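Aerobactin synthase IucC (Klebsiella pneumoniae, PDB 6CN7) probably catalyses the ATP-dependent attachment of a second N-acetyl-N-hydroxylysine to citryl-N-acetyl-N-hydroxylysine, the step that completes the siderophore aerobactin. Local coordinates at residues G251-L255 with N265-Q269; D7-V11 with D108-L112; A120-I124 with Q381-Y387; A76-M81 with H97-Y102. The protein carries 5 engineered substitutions. All coordinates share one frame; numbering follows the deposited sequence.

Interaction 1: G251-L255 with N265-Q269; sequences GDLWL and NASRQ
Trp254 and Asn265 form an antiparallel, non-hydrogen-bonded pair where strand 252-256 meets the end of strand 262-265, and an Asx turn led by Asn265 carries the chain away from the sheet. Both side chains lie on the same sheet face, and Asn265 CB sits over the six-membered ring of Trp254, 4.0 Å from its centroid, as a CH-pi contact. The Asn265 amide works at both ends. OD1 accepts from the backbone N of Ser267 and of Arg268, closing the turn, while ND2 gives a nearly straight bond to Asp252 OD2 (3.2 Å, 172°), reaching it on the anti side. Arg268 takes the syn side of the same oxygen: its NE, in a salt bridge, lies 2.7 Å from Asp252 OD2, and NH2 adds a weak bond. Two donors thus grip one carboxylate oxygen from different sides. Between these two points, Ser267 OG accepts from Leu253 N at 2.9 Å, in place of a main-chain carbonyl, and Ala266 N donates to Leu253 O at 3.0 Å. Outside the pair, Arg268 NH2 bonds to Ala193 O, Leu253 and Trp254 rest against strand 165-174, and Leu255 reaches helix 128-133.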
# COMPACT_ATOMS: atom_id res chain seq x y z
N GLY A 251 17.53 -13.93 2.19
CA GLY A 251 18.50 -13.71 3.24
C GLY A 251 17.91 -13.75 4.63
O GLY A 251 16.86 -14.34 4.90
N ASP A 252 18.63 -13.09 5.54
CA ASP A 252 18.34 -13.15 6.96
C ASP A 252 17.11 -12.32 7.31
O ASP A 252 16.60 -11.54 6.51
CB ASP A 252 19.55 -12.65 7.76
CG ASP A 252 20.74 -13.57 7.64
OD1 ASP A 252 20.54 -14.77 7.35
OD2 ASP A 252 21.88 -13.10 7.82
N LEU A 253 16.64 -12.51 8.55
CA LEU A 253 15.51 -11.77 9.08
C LEU A 253 16.01 -10.54 9.83
O LEU A 253 16.99 -10.61 10.59
CB LEU A 253 14.69 -12.66 10.01
CG LEU A 253 14.00 -13.86 9.38
CD1 LEU A 253 13.36 -14.74 10.44
CD2 LEU A 253 12.96 -13.41 8.37
N TRP A 254 15.34 -9.41 9.62
CA TRP A 254 15.77 -8.14 10.17
C TRP A 254 14.73 -7.60 11.15
O TRP A 254 13.54 -7.91 11.04
CB TRP A 254 16.02 -7.12 9.06
CG TRP A 254 17.21 -7.46 8.21
CD1 TRP A 254 17.22 -8.28 7.12
CD2 TRP A 254 18.56 -7.01 8.39
NE1 TRP A 254 18.49 -8.36 6.60
CE2 TRP A 254 19.33 -7.59 7.37
CE3 TRP A 254 19.18 -6.17 9.31
CZ2 TRP A 254 20.70 -7.36 7.24
CZ3 TRP A 254 20.54 -5.94 9.19
CH2 TRP A 254 21.28 -6.54 8.16
N LEU A 255 15.19 -6.79 12.09
CA LEU A 255 14.37 -6.27 13.17
C LEU A 255 14.53 -4.75 13.20
O LEU A 255 15.65 -4.24 13.13
CB LEU A 255 14.79 -6.89 14.51
CG LEU A 255 14.13 -6.39 15.78
CD1 LEU A 255 12.68 -6.83 15.84
CD2 LEU A 255 14.90 -6.89 16.99
N ASN A 265 20.13 -7.14 12.47
CA ASN A 265 20.04 -8.51 11.98
C ASN A 265 19.71 -9.44 13.15
O ASN A 265 20.48 -9.54 14.11
CB ASN A 265 21.35 -8.93 11.32
CG ASN A 265 21.22 -10.22 10.54
OD1 ASN A 265 20.52 -11.15 10.96
ND2 ASN A 265 21.89 -10.29 9.40
N ALA A 266 18.56 -10.11 13.06
CA ALA A 266 18.11 -11.00 14.12
C ALA A 266 18.53 -12.45 13.90
O ALA A 266 18.52 -13.23 14.86
CB ALA A 266 16.59 -10.94 14.27
N SER A 267 18.90 -12.82 12.68
CA SER A 267 19.30 -14.19 12.39
C SER A 267 20.76 -14.44 12.75
O SER A 267 21.09 -15.49 13.31
CB SER A 267 19.06 -14.52 10.92
OG SER A 267 17.70 -14.34 10.56
N ARG A 268 21.64 -13.49 12.43
CA ARG A 268 23.08 -13.67 12.63
C ARG A 268 23.67 -12.34 13.09
O ARG A 268 23.60 -11.34 12.37
CB ARG A 268 23.75 -14.14 11.33
CG ARG A 268 23.14 -15.41 10.75
CD ARG A 268 23.89 -15.84 9.50
NE ARG A 268 23.92 -14.77 8.50
CZ ARG A 268 24.89 -14.61 7.60
NH1 ARG A 268 25.93 -15.43 7.57
NH2 ARG A 268 24.82 -13.60 6.74
N GLN A 269 24.26 -12.34 14.28
CA GLN A 269 24.78 -11.12 14.90
C GLN A 269 26.13 -10.80 14.26
O GLN A 269 27.18 -11.29 14.69
CB GLN A 269 24.89 -11.28 16.41

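Interaction 2: D7-V11 with D108-L112; sequences DWDFV and DLQLL
Trp8 meets Leu109 at the rim of its indole: Leu109 CD1 lies near the ring plane, 4.0 Å from Trp8 CE3, so the edge of the six-membered ring and not a face is used. The second aromatic, Phe10, is approached obliquely by Leu112 CD2, 4.0 Å from Phe10 CD2, with Leu112 CD1 close by. Between the two rings stands Val11, the buried residue of the contact. Its CG2 touches Leu109 CD2 at 3.8 Å and also reaches Leu112 CD2, while CG1, anti to the backbone N (chi1 176°), leans against the CB of Asp108. Helices 4-25 and 91-114 pass each other here at a steep angle: the short segments 7-11 and 108-112 run 116° apart with their axes 10.1 Å from each other at closest approach. Leu109 and Leu112, three residues apart, each turn CD2 to Val11 and CD1 to one of the two rings. Leu112 CD2 also packs against the side chain of Asp7, 3.4 Å from Asp7 OD1, an oxygen already hydrogen-bonded outside the two segments; Asp7 OD2 makes a salt bridge with Arg116. At the other margin a water joins the helices, donating to Val11 O at 2.8 Å and to Asp108 OD2 at 2.6 Å. The remaining oxygen of that carboxylate, Asp108 OD1, is paired with Lys145. Trp8 also touches Leu105, farther back on helix 91-114, and Leu75, and Glu241 of the second subunit packs on it.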
# COMPACT_ATOMS: atom_id res chain seq x y z
N ASP A 7 -7.34 -2.21 29.82
CA ASP A 7 -6.15 -1.69 29.14
C ASP A 7 -6.49 -0.49 28.27
O ASP A 7 -5.70 0.45 28.16
CB ASP A 7 -5.51 -2.79 28.29
CG ASP A 7 -4.94 -3.92 29.13
OD1 ASP A 7 -4.70 -3.70 30.34
OD2 ASP A 7 -4.72 -5.02 28.59
N TRP A 8 -7.67 -0.51 27.63
CA TRP A 8 -8.06 0.60 26.77
C TRP A 8 -8.18 1.90 27.56
O TRP A 8 -7.82 2.97 27.06
CB TRP A 8 -9.38 0.27 26.07
CG TRP A 8 -9.88 1.35 25.17
CD1 TRP A 8 -10.99 2.12 25.35
CD2 TRP A 8 -9.28 1.78 23.94
NE1 TRP A 8 -11.13 3.00 24.31
CE2 TRP A 8 -10.09 2.82 23.43
CE3 TRP A 8 -8.15 1.40 23.22
CZ2 TRP A 8 -9.80 3.48 22.24
CZ3 TRP A 8 -7.86 2.05 22.03
CH2 TRP A 8 -8.69 3.08 21.55
N ASP A 9 -8.66 1.82 28.80
CA ASP A 9 -8.78 3.03 29.62
C ASP A 9 -7.42 3.49 30.12
O ASP A 9 -7.14 4.69 30.16
CB ASP A 9 -9.71 2.78 30.80
CG ASP A 9 -9.78 3.96 31.74
OD1 ASP A 9 -10.35 5.00 31.34
OD2 ASP A 9 -9.27 3.85 32.87
N PHE A 10 -6.55 2.55 30.50
CA PHE A 10 -5.22 2.92 30.97
C PHE A 10 -4.42 3.61 29.88
O PHE A 10 -3.75 4.62 30.13
CB PHE A 10 -4.48 1.68 31.48
CG PHE A 10 -3.08 1.97 31.94
CD1 PHE A 10 -2.84 2.43 33.23
CD2 PHE A 10 -2.00 1.77 31.10
CE1 PHE A 10 -1.55 2.69 33.66
CE2 PHE A 10 -0.71 2.03 31.52
CZ PHE A 10 -0.49 2.49 32.81
N VAL A 11 -4.49 3.09 28.65
CA VAL A 11 -3.70 3.66 27.57
C VAL A 11 -4.23 5.03 27.17
O VAL A 11 -3.46 5.93 26.82
CB VAL A 11 -3.66 2.69 26.37
CG1 VAL A 11 -2.92 3.30 25.20
CG2 VAL A 11 -2.98 1.39 26.78
N ASP A 108 0.75 1.32 22.05
CA ASP A 108 0.76 1.34 23.51
C ASP A 108 0.05 0.12 24.08
O ASP A 108 0.44 -0.39 25.14
CB ASP A 108 0.11 2.63 24.01
CG ASP A 108 0.94 3.86 23.67
OD1 ASP A 108 2.08 3.70 23.19
OD2 ASP A 108 0.45 4.99 23.89
N LEU A 109 -0.99 -0.37 23.40
CA LEU A 109 -1.65 -1.60 23.83
C LEU A 109 -0.71 -2.79 23.68
O LEU A 109 -0.71 -3.70 24.53
CB LEU A 109 -2.92 -1.82 23.02
CG LEU A 109 -4.09 -0.88 23.31
CD1 LEU A 109 -5.14 -0.99 22.22
CD2 LEU A 109 -4.71 -1.18 24.66
N GLN A 110 0.09 -2.82 22.62
CA GLN A 110 1.06 -3.90 22.45
C GLN A 110 2.10 -3.89 23.56
O GLN A 110 2.41 -4.93 24.15
CB GLN A 110 1.73 -3.78 21.08
CG GLN A 110 2.70 -4.92 20.78
CD GLN A 110 2.02 -6.27 20.76
OE1 GLN A 110 0.86 -6.39 20.38
NE2 GLN A 110 2.74 -7.29 21.20
N LEU A 111 2.66 -2.71 23.85
CA LEU A 111 3.68 -2.62 24.89
C LEU A 111 3.11 -3.03 26.25
O LEU A 111 3.79 -3.68 27.05
CB LEU A 111 4.24 -1.20 24.95
CG LEU A 111 4.98 -0.73 23.69
CD1 LEU A 111 5.35 0.74 23.78
CD2 LEU A 111 6.22 -1.58 23.46
N LEU A 112 1.86 -2.65 26.52
CA LEU A 112 1.23 -3.04 27.77
C LEU A 112 1.10 -4.55 27.88
O LEU A 112 1.37 -5.13 28.94
CB LEU A 112 -0.14 -2.36 27.89
CG LEU A 112 -0.88 -2.46 29.22
CD1 LEU A 112 -0.07 -1.86 30.36
CD2 LEU A 112 -2.22 -1.75 29.11
O HOH W 1 -0.78 5.44 26.14

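Interaction 3: A120-I124 with Q381-Y387; sequences ASDLI and QPLIGAY
Ile124 CG2 lies over one face of the Tyr387 ring, displaced toward the hydroxyl end, in a CH-pi contact 3.7 Å from the ring centroid and 28° off its normal. The other branch of the isoleucine does different work: CG1 sits between the backbone N and the carbonyl carbon (chi1 59°), which carries CD1 to the methyl of Ala386, with Ile124 CD1 3.5 Å from Ala386 CB. Next to it the small side chains Ala120 and Ala386 meet CB to CB at 3.9 Å. Leu383 fills in beside them, its CD1 4.0 Å from Ala120 CB and 3.9 Å from Leu123 CD1, while its CG lies against Ile124 CG2. Alanines at the crossing let the short helix 120-124 and the start of helix 383-391 come close: the axes approach to 8.6 Å and the directions differ by 78°. The Ala120 methyl also nestles among the carbonyl oxygens of Gln381 and Pro382, just ahead of the second helix. Asp377 ties the two segments together, OD2 accepting from Ala120 N and OD1 from Gln381 N. Farther out, Tyr387 rests on Trp398 of helix 395-417 and on Thr372, and Pro382 touches Leu497 of helix 475-499.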
# COMPACT_ATOMS: atom_id res chain seq x y z
N ALA A 120 11.10 -4.12 36.88
CA ALA A 120 12.22 -3.37 36.32
C ALA A 120 13.45 -4.26 36.19
O ALA A 120 14.17 -4.18 35.18
CB ALA A 120 12.52 -2.16 37.20
N SER A 121 13.71 -5.10 37.19
CA SER A 121 14.83 -6.03 37.10
C SER A 121 14.64 -6.99 35.93
O SER A 121 15.57 -7.24 35.16
CB SER A 121 14.97 -6.80 38.41
OG SER A 121 15.21 -5.92 39.50
N ASP A 122 13.44 -7.55 35.79
CA ASP A 122 13.13 -8.36 34.61
C ASP A 122 13.43 -7.59 33.33
O ASP A 122 14.06 -8.12 32.41
CB ASP A 122 11.67 -8.80 34.64
CG ASP A 122 11.39 -9.83 35.72
OD1 ASP A 122 12.35 -10.33 36.33
OD2 ASP A 122 10.20 -10.15 35.95
N LEU A 123 13.00 -6.33 33.27
CA LEU A 123 13.06 -5.59 32.01
C LEU A 123 14.51 -5.31 31.60
O LEU A 123 14.83 -5.34 30.40
CB LEU A 123 12.27 -4.29 32.12
CG LEU A 123 10.75 -4.49 32.09
CD1 LEU A 123 10.03 -3.21 32.45
CD2 LEU A 123 10.28 -5.00 30.72
N ILE A 124 15.39 -5.04 32.56
CA ILE A 124 16.79 -4.76 32.21
C ILE A 124 17.58 -6.02 31.89
O ILE A 124 18.71 -5.92 31.41
CB ILE A 124 17.50 -3.99 33.34
CG1 ILE A 124 17.47 -4.78 34.65
CG2 ILE A 124 16.86 -2.62 33.51
CD1 ILE A 124 18.30 -4.17 35.76
N GLN A 381 8.07 1.21 39.10
CA GLN A 381 9.44 1.18 39.59
C GLN A 381 10.38 1.56 38.45
O GLN A 381 10.42 0.84 37.44
CB GLN A 381 9.79 -0.21 40.12
CG GLN A 381 8.94 -0.64 41.31
CD GLN A 381 9.17 0.22 42.54
OE1 GLN A 381 10.26 0.75 42.74
NE2 GLN A 381 8.14 0.37 43.36
N PRO A 382 11.12 2.66 38.55
CA PRO A 382 11.98 3.06 37.43
C PRO A 382 13.06 2.02 37.13
O PRO A 382 13.63 1.41 38.04
CB PRO A 382 12.60 4.38 37.91
CG PRO A 382 11.69 4.87 38.98
CD PRO A 382 11.14 3.65 39.64
N LEU A 383 13.33 1.83 35.84
CA LEU A 383 14.41 0.94 35.44
C LEU A 383 15.77 1.48 35.87
O LEU A 383 16.69 0.70 36.16
CB LEU A 383 14.39 0.74 33.93
CG LEU A 383 13.51 -0.41 33.42
CD1 LEU A 383 12.05 -0.20 33.79
CD2 LEU A 383 13.68 -0.55 31.91
N ILE A 384 15.92 2.80 35.93
CA ILE A 384 17.17 3.39 36.37
C ILE A 384 17.47 2.99 37.81
O ILE A 384 18.64 2.83 38.19
CB ILE A 384 17.13 4.92 36.20
CG1 ILE A 384 18.48 5.54 36.57
CG2 ILE A 384 15.98 5.53 37.01
CD1 ILE A 384 18.70 6.93 35.99
N GLY A 385 16.43 2.82 38.63
CA GLY A 385 16.64 2.30 39.97
C GLY A 385 17.10 0.86 39.99
O GLY A 385 17.85 0.46 40.88
N ALA A 386 16.67 0.07 39.01
CA ALA A 386 17.15 -1.31 38.91
C ALA A 386 18.63 -1.34 38.58
O ALA A 386 19.39 -2.11 39.19
CB ALA A 386 16.35 -2.07 37.85
N TYR A 387 19.07 -0.51 37.63
CA TYR A 387 20.50 -0.43 37.33
C TYR A 387 21.29 0.00 38.56
O TYR A 387 22.36 -0.55 38.84
CB TYR A 387 20.74 0.55 36.18
CG TYR A 387 20.25 0.06 34.84
CD1 TYR A 387 20.76 -1.10 34.27
CD2 TYR A 387 19.28 0.77 34.13
CE1 TYR A 387 20.31 -1.55 33.04
CE2 TYR A 387 18.83 0.33 32.90
CZ TYR A 387 19.35 -0.83 32.36
OH TYR A 387 18.91 -1.28 31.14

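Interaction 4: A76-M81 with H97-Y102; sequences AQTLLM and HMQDLY
Met98 can be followed from helix 91-114 across to helix 76-87. Its CB points neither at helix 76-87 nor away from it; CG anti to the carbonyl carbon (chi1 -77°) and the bend at chi2 (-65°) turn the chain in. CG comes up to Leu80 CD2. SD then settles between two partners, 3.7 Å from Gln77 CG and 3.8 Å from Leu80 CD2. The terminal CE passes on to touch Gln77 CG at 3.6 Å and, beyond it, the sulfur of Met81, whose side chain crosses that of Met98 at about a right angle. From the other helix Leu80 reaches back: its CD2 touches Met98 SD, the CB of His97 and Leu101 CD1, the last at 3.8 Å. Leu101 CD1 in turn lies against the CB of Ala76, also at 3.8 Å, and close to the backbone carbonyl there. At the margin the Tyr102 hydroxyl stands 3.4 Å from Gln77 CG, so it meets the aliphatic stem of the glutamine; its weak hydrogen bond goes to Glu241 of the second subunit. The segments run nearly antiparallel, 154° apart, with axes 10.7 Å from each other, as suits neighbouring helices joined by a short connection. Helix 4-25 covers another side of 76-87, with Leu15 on Ala76 and Met19 and Leu20 on Leu79. Between segments 76-81 and 97-102 the contact is made mostly of methyls, methylenes and thioethers, so it depends on dispersion and the burial of apolar surface, with little directional bonding to fix the rotation of the methionine tips.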
# COMPACT_ATOMS: atom_id res chain seq x y z
N ALA A 76 -8.32 9.95 24.42
CA ALA A 76 -7.45 10.83 23.65
C ALA A 76 -8.19 11.42 22.46
O ALA A 76 -8.00 12.59 22.12
CB ALA A 76 -6.21 10.07 23.19
N GLN A 77 -9.03 10.61 21.81
CA GLN A 77 -9.82 11.11 20.69
C GLN A 77 -10.64 12.33 21.09
O GLN A 77 -10.71 13.31 20.34
CB GLN A 77 -10.72 9.99 20.16
CG GLN A 77 -11.56 10.39 18.96
CD GLN A 77 -13.04 10.41 19.26
OE1 GLN A 77 -13.46 10.89 20.31
NE2 GLN A 77 -13.84 9.90 18.34
N THR A 78 -11.26 12.29 22.27
CA THR A 78 -12.05 13.42 22.73
C THR A 78 -11.18 14.67 22.88
O THR A 78 -11.57 15.76 22.44
CB THR A 78 -12.72 13.08 24.06
OG1 THR A 78 -13.43 11.84 23.94
CG2 THR A 78 -13.70 14.17 24.47
N LEU A 79 -10.01 14.52 23.49
CA LEU A 79 -9.12 15.67 23.68
C LEU A 79 -8.68 16.25 22.34
O LEU A 79 -8.65 17.47 22.16
CB LEU A 79 -7.91 15.27 24.52
CG LEU A 79 -6.82 16.34 24.66
CD1 LEU A 79 -7.38 17.60 25.33
CD2 LEU A 79 -5.65 15.80 25.45
N LEU A 80 -8.33 15.38 21.39
CA LEU A 80 -7.91 15.86 20.08
C LEU A 80 -9.00 16.71 19.43
O LEU A 80 -8.71 17.75 18.84
CB LEU A 80 -7.55 14.67 19.18
CG LEU A 80 -7.08 14.99 17.76
CD1 LEU A 80 -5.87 15.92 17.77
CD2 LEU A 80 -6.75 13.70 17.01
N MET A 81 -10.26 16.28 19.54
CA MET A 81 -11.35 17.08 19.00
C MET A 81 -11.48 18.41 19.74
O MET A 81 -11.83 19.43 19.12
CB MET A 81 -12.67 16.30 19.08
CG MET A 81 -12.69 15.03 18.24
SD MET A 81 -12.33 15.33 16.49
CE MET A 81 -13.71 16.37 16.02
N HIS A 97 -4.30 13.26 12.23
CA HIS A 97 -3.86 13.04 13.60
C HIS A 97 -4.65 11.93 14.28
O HIS A 97 -4.14 11.29 15.20
CB HIS A 97 -3.97 14.34 14.39
CG HIS A 97 -2.95 15.37 14.01
ND1 HIS A 97 -3.17 16.72 14.14
CD2 HIS A 97 -1.71 15.24 13.50
CE1 HIS A 97 -2.10 17.38 13.73
NE2 HIS A 97 -1.20 16.50 13.34
N MET A 98 -5.89 11.69 13.84
CA MET A 98 -6.64 10.55 14.34
C MET A 98 -5.91 9.25 14.04
O MET A 98 -5.72 8.41 14.93
CB MET A 98 -8.04 10.53 13.72
CG MET A 98 -8.99 11.53 14.32
SD MET A 98 -9.36 11.18 16.05
CE MET A 98 -10.36 12.63 16.41
N GLN A 99 -5.49 9.07 12.79
CA GLN A 99 -4.76 7.86 12.42
C GLN A 99 -3.46 7.75 13.20
O GLN A 99 -3.13 6.68 13.72
CB GLN A 99 -4.51 7.84 10.91
CG GLN A 99 -5.77 7.61 10.10
CD GLN A 99 -5.53 7.67 8.61
OE1 GLN A 99 -4.49 8.15 8.15
NE2 GLN A 99 -6.49 7.18 7.83
N ASP A 100 -2.72 8.86 13.30
CA ASP A 100 -1.53 8.86 14.15
C ASP A 100 -1.90 8.58 15.60
O ASP A 100 -1.17 7.88 16.31
CB ASP A 100 -0.80 10.20 14.04
CG ASP A 100 -0.23 10.44 12.65
OD1 ASP A 100 -0.03 9.46 11.91
OD2 ASP A 100 0.01 11.62 12.31
N LEU A 101 -3.03 9.12 16.06
CA LEU A 101 -3.47 8.89 17.43
C LEU A 101 -3.78 7.41 17.65
O LEU A 101 -3.34 6.82 18.65
CB LEU A 101 -4.69 9.75 17.75
CG LEU A 101 -5.31 9.63 19.14
CD1 LEU A 101 -6.02 10.93 19.50
CD2 LEU A 101 -6.31 8.48 19.26
N TYR A 102 -4.55 6.81 16.75
CA TYR A 102 -4.94 5.42 16.94
C TYR A 102 -3.78 4.47 16.67
O TYR A 102 -3.70 3.40 17.28
CB TYR A 102 -6.14 5.08 16.05
CG TYR A 102 -7.44 5.64 16.58
CD1 TYR A 102 -8.02 5.12 17.73
CD2 TYR A 102 -8.09 6.68 15.93
CE1 TYR A 102 -9.20 5.63 18.22
CE2 TYR A 102 -9.28 7.20 16.42
CZ TYR A 102 -9.83 6.66 17.57
OH TYR A 102 -11.02 7.16 18.07

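Interactions 2 and 4 are neighbours, with centres 15 Å apart: both use helix 91-114, and they touch where Trp8 CH2 lies 4.2 Å from Tyr102 CE1. Glu241 of the second subunit reaches both, so this corner also faces the dimer partner. Helix 120-124 follows helix 91-114 in the chain and leads to interaction 3, whose centre is 20 Å from that of interaction 2. Interaction 1 stands apart in the sheet, its centre 28 Å from that of interaction 3, although in sequence it falls inside the loop that interaction 3 closes. A MES molecule, probably from crystallisation, is bound about 4 Å from the Tyr387 side chain of interaction 3.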